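Local coordinates for DUF1214 domain-containing protein (Burkholderia cenocepacia, PDB 6ANS) that is of unknown function but belongs to the DUF1214 family and binds a sodium ion, at residues A287-V292 with T378-L383. Numbering follows the deposited sequence.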
ATOM      1  N   ALA A 287       2.609  18.308  29.896  1.00 46.93           N
ATOM      2  CA  ALA A 287       2.820  19.346  28.890  1.00 45.42           C
ATOM      3  C   ALA A 287       3.958  20.286  29.272  1.00 48.02           C
ATOM      4  O   ALA A 287       4.676  20.773  28.391  1.00 46.17           O
ATOM      5  CB  ALA A 287       1.528  20.136  28.675  1.00 45.59           C
ATOM      6  N   ASP A 288       4.161  20.526  30.568  1.00 47.28           N
ATOM      7  CA  ASP A 288       5.190  21.445  31.038  1.00 49.57           C
ATOM      8  C   ASP A 288       6.520  20.756  31.316  1.00 51.15           C
ATOM      9  O   ASP A 288       7.430  21.394  31.859  1.00 51.91           O
ATOM     10  CB  ASP A 288       4.728  22.172  32.307  1.00 58.50           C
ATOM     11  CG  ASP A 288       4.453  21.223  33.473  1.00 63.45           C
ATOM     12  OD1 ASP A 288       4.584  19.994  33.309  1.00 66.09           O
ATOM     13  OD2 ASP A 288       4.140  21.717  34.577  1.00 69.14           O
ATOM     14  N   GLU A 289       6.656  19.480  30.963  1.00 47.33           N
ATOM     15  CA  GLU A 289       7.865  18.722  31.236  1.00 44.53           C
ATOM     16  C   GLU A 289       8.628  18.408  29.957  1.00 50.30           C
ATOM     17  O   GLU A 289       8.059  18.333  28.862  1.00 50.68           O
ATOM     18  CB  GLU A 289       7.539  17.419  31.965  1.00 43.09           C
ATOM     19  CG  GLU A 289       6.985  17.631  33.365  1.00 48.26           C
ATOM     20  CD  GLU A 289       6.618  16.331  34.035  1.00 50.34           C
ATOM     21  OE1 GLU A 289       6.135  15.425  33.325  1.00 48.68           O
ATOM     22  OE2 GLU A 289       6.825  16.205  35.262  1.00 52.94           O
ATOM     23  N   ALA A 290       9.932  18.216  30.114  1.00 46.28           N
ATOM     24  CA  ALA A 290      10.794  17.811  29.022  1.00 44.18           C
ATOM     25  C   ALA A 290      11.699  16.691  29.503  1.00 43.30           C
ATOM     26  O   ALA A 290      12.085  16.642  30.676  1.00 40.07           O
ATOM     27  CB  ALA A 290      11.631  18.989  28.499  1.00 37.37           C
ATOM     28  N   LEU A 291      12.028  15.788  28.586  1.00 34.78           N
ATOM     29  CA  LEU A 291      12.988  14.724  28.839  1.00 34.41           C
ATOM     30  C   LEU A 291      14.307  15.113  28.188  1.00 42.70           C
ATOM     31  O   LEU A 291      14.375  15.267  26.963  1.00 44.18           O
ATOM     32  CB  LEU A 291      12.489  13.390  28.285  1.00 37.09           C
ATOM     33  CG  LEU A 291      13.403  12.203  28.614  1.00 40.80           C
ATOM     34  CD1 LEU A 291      13.394  11.893  30.113  1.00 46.33           C
ATOM     35  CD2 LEU A 291      13.031  10.989  27.805  1.00 31.27           C
ATOM     36  N   VAL A 292      15.350  15.257  29.001  1.00 44.00           N
ATOM     37  CA  VAL A 292      16.670  15.652  28.527  1.00 36.00           C
ATOM     38  C   VAL A 292      17.525  14.402  28.410  1.00 45.05           C
ATOM     39  O   VAL A 292      17.816  13.745  29.416  1.00 42.71           O
ATOM     40  CB  VAL A 292      17.325  16.669  29.471  1.00 50.43           C
ATOM     41  CG1 VAL A 292      18.678  17.117  28.905  1.00 38.31           C
ATOM     42  CG2 VAL A 292      16.390  17.856  29.712  1.00 48.83           C
ATOM     43  N   THR A 378      19.359  10.256  31.052  1.00 37.34           N
ATOM     44  CA  THR A 378      18.143  11.038  30.905  1.00 36.94           C
ATOM     45  C   THR A 378      17.812  11.716  32.226  1.00 41.82           C
ATOM     46  O   THR A 378      18.212  11.258  33.299  1.00 43.14           O
ATOM     47  CB  THR A 378      16.946  10.173  30.490  1.00 45.59           C
ATOM     48  OG1 THR A 378      16.583   9.325  31.587  1.00 40.13           O
ATOM     49  CG2 THR A 378      17.286   9.308  29.269  1.00 33.93           C
ATOM     50  N   ARG A 379      17.059  12.812  32.137  1.00 44.86           N
ATOM     51  CA  ARG A 379      16.441  13.413  33.311  1.00 45.27           C
ATOM     52  C   ARG A 379      15.233  14.222  32.856  1.00 43.88           C
ATOM     53  O   ARG A 379      15.177  14.692  31.716  1.00 42.44           O
ATOM     54  CB  ARG A 379      17.427  14.280  34.101  1.00 51.09           C
ATOM     55  CG  ARG A 379      17.852  15.554  33.422  1.00 58.34           C
ATOM     56  CD  ARG A 379      19.008  16.212  34.176  1.00 62.69           C
ATOM     57  NE  ARG A 379      19.252  17.575  33.707  1.00 64.95           N
ATOM     58  CZ  ARG A 379      19.968  17.871  32.627  1.00 60.31           C
ATOM     59  NH1 ARG A 379      20.502  16.893  31.904  1.00 47.36           N
ATOM     60  NH2 ARG A 379      20.141  19.141  32.266  1.00 63.72           N
ATOM     61  N   VAL A 380      14.236  14.310  33.733  1.00 44.43           N
ATOM     62  CA  VAL A 380      13.022  15.080  33.482  1.00 47.80           C
ATOM     63  C   VAL A 380      13.127  16.435  34.166  1.00 47.88           C
ATOM     64  O   VAL A 380      13.450  16.517  35.356  1.00 47.86           O
ATOM     65  CB  VAL A 380      11.772  14.325  33.964  1.00 49.57           C
ATOM     66  CG1 VAL A 380      10.534  15.197  33.764  1.00 49.18           C
ATOM     67  CG2 VAL A 380      11.629  13.005  33.213  1.00 44.25           C
ATOM     68  N   VAL A 381      12.865  17.504  33.413  1.00 44.52           N
ATOM     69  CA  VAL A 381      12.859  18.861  33.944  1.00 47.20           C
ATOM     70  C   VAL A 381      11.602  19.574  33.456  1.00 49.51           C
ATOM     71  O   VAL A 381      10.852  19.065  32.622  1.00 42.12           O
ATOM     72  CB  VAL A 381      14.114  19.660  33.546  1.00 50.23           C
ATOM     73  CG1 VAL A 381      15.380  18.910  33.949  1.00 49.88           C
ATOM     74  CG2 VAL A 381      14.095  19.941  32.052  1.00 54.18           C
ATOM     75  N   LYS A 382      11.377  20.767  33.998  1.00 45.99           N
ATOM     76  CA  LYS A 382      10.320  21.630  33.493  1.00 51.44           C
ATOM     77  C   LYS A 382      10.776  22.274  32.187  1.00 58.57           C
ATOM     78  O   LYS A 382      11.896  22.793  32.100  1.00 59.80           O
ATOM     79  CB  LYS A 382       9.977  22.707  34.523  1.00 54.55           C
ATOM     80  CG  LYS A 382       9.293  22.185  35.778  1.00 57.25           C
ATOM     81  CD  LYS A 382       7.837  21.873  35.519  1.00 62.64           C
ATOM     82  CE  LYS A 382       7.158  21.302  36.753  1.00 63.66           C
ATOM     83  NZ  LYS A 382       5.708  21.070  36.502  1.00 63.31           N
ATOM     84  N   LEU A 383       9.912  22.230  31.164  1.00 52.98           N
ATOM     85  CA  LEU A 383      10.264  22.808  29.868  1.00 46.90           C
ATOM     86  C   LEU A 383      10.574  24.293  29.983  1.00 49.97           C
ATOM     87  O   LEU A 383      11.384  24.821  29.211  1.00 51.60           O
ATOM     88  CB  LEU A 383       9.118  22.600  28.878  1.00 45.17           C
ATOM     89  CG  LEU A 383       9.261  23.161  27.460  1.00 46.90           C
ATOM     90  CD1 LEU A 383      10.529  22.683  26.785  1.00 44.73           C
ATOM     91  CD2 LEU A 383       8.023  22.827  26.624  1.00 42.25           C
TER
HETATM   92  O   HOH W   1      20.286  14.092  30.715  1.00 46.67           O
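Thr378 lays its CA against Val292 O and its CB against CD1 of Leu291, where strand 377-382 begins to run antiparallel to strand 289-295; its hydroxyl turns to the carbonyl of Asn257. Arg379 forms a hydrogen-bonded pair with Val292, the two exchanging backbone bonds, with Val292 N 2.8 Å from Arg379 O. The arginine CG sits between its backbone N and carbonyl carbon (chi1 69°), from where the chain, extended to NE, runs alongside Val292 in the same direction. CB of Val292 lies over one face of the guanidinium, displaced toward its rim, and NH1 comes to 3.5 Å from CG1 of the valine. A water donates to Val292 O and weakly accepts from Arg379 NH1, which also has a long, weak ion pair with Asp294.

Val380 points to the other face of the sheet, its CG2 meeting CD1 of Leu291 at 3.7 Å as the two side chains cross, and its CG1 touching CD of Glu289, whose OE1 is hydrogen-bonded to Ala286 N. Val381 exchanges two backbone hydrogen bonds with Ala290 and presses CG2 against CG2 of Val292, on the side where Leu386 of the C-terminal helix covers all three residues.

Lys382, bent at chi2 (-77°), carries NZ back to Asp288 OD2 at 2.6 Å, meeting the carboxylate from 49° above its plane. Leu383 N then donates to Asp288 O at 2.7 Å; its CD1 approaches CB of Ala290, and the side chain also touches Ala343 of strand 338-343.

Within the chain, strand 377-382 is the outermost strand, beside 289-295, of the mixed four-stranded sheet. Backbone bonds fix its register, apolar packing joins it to the C-terminal helix, and the salt bridge probably favours the charged form of both partners.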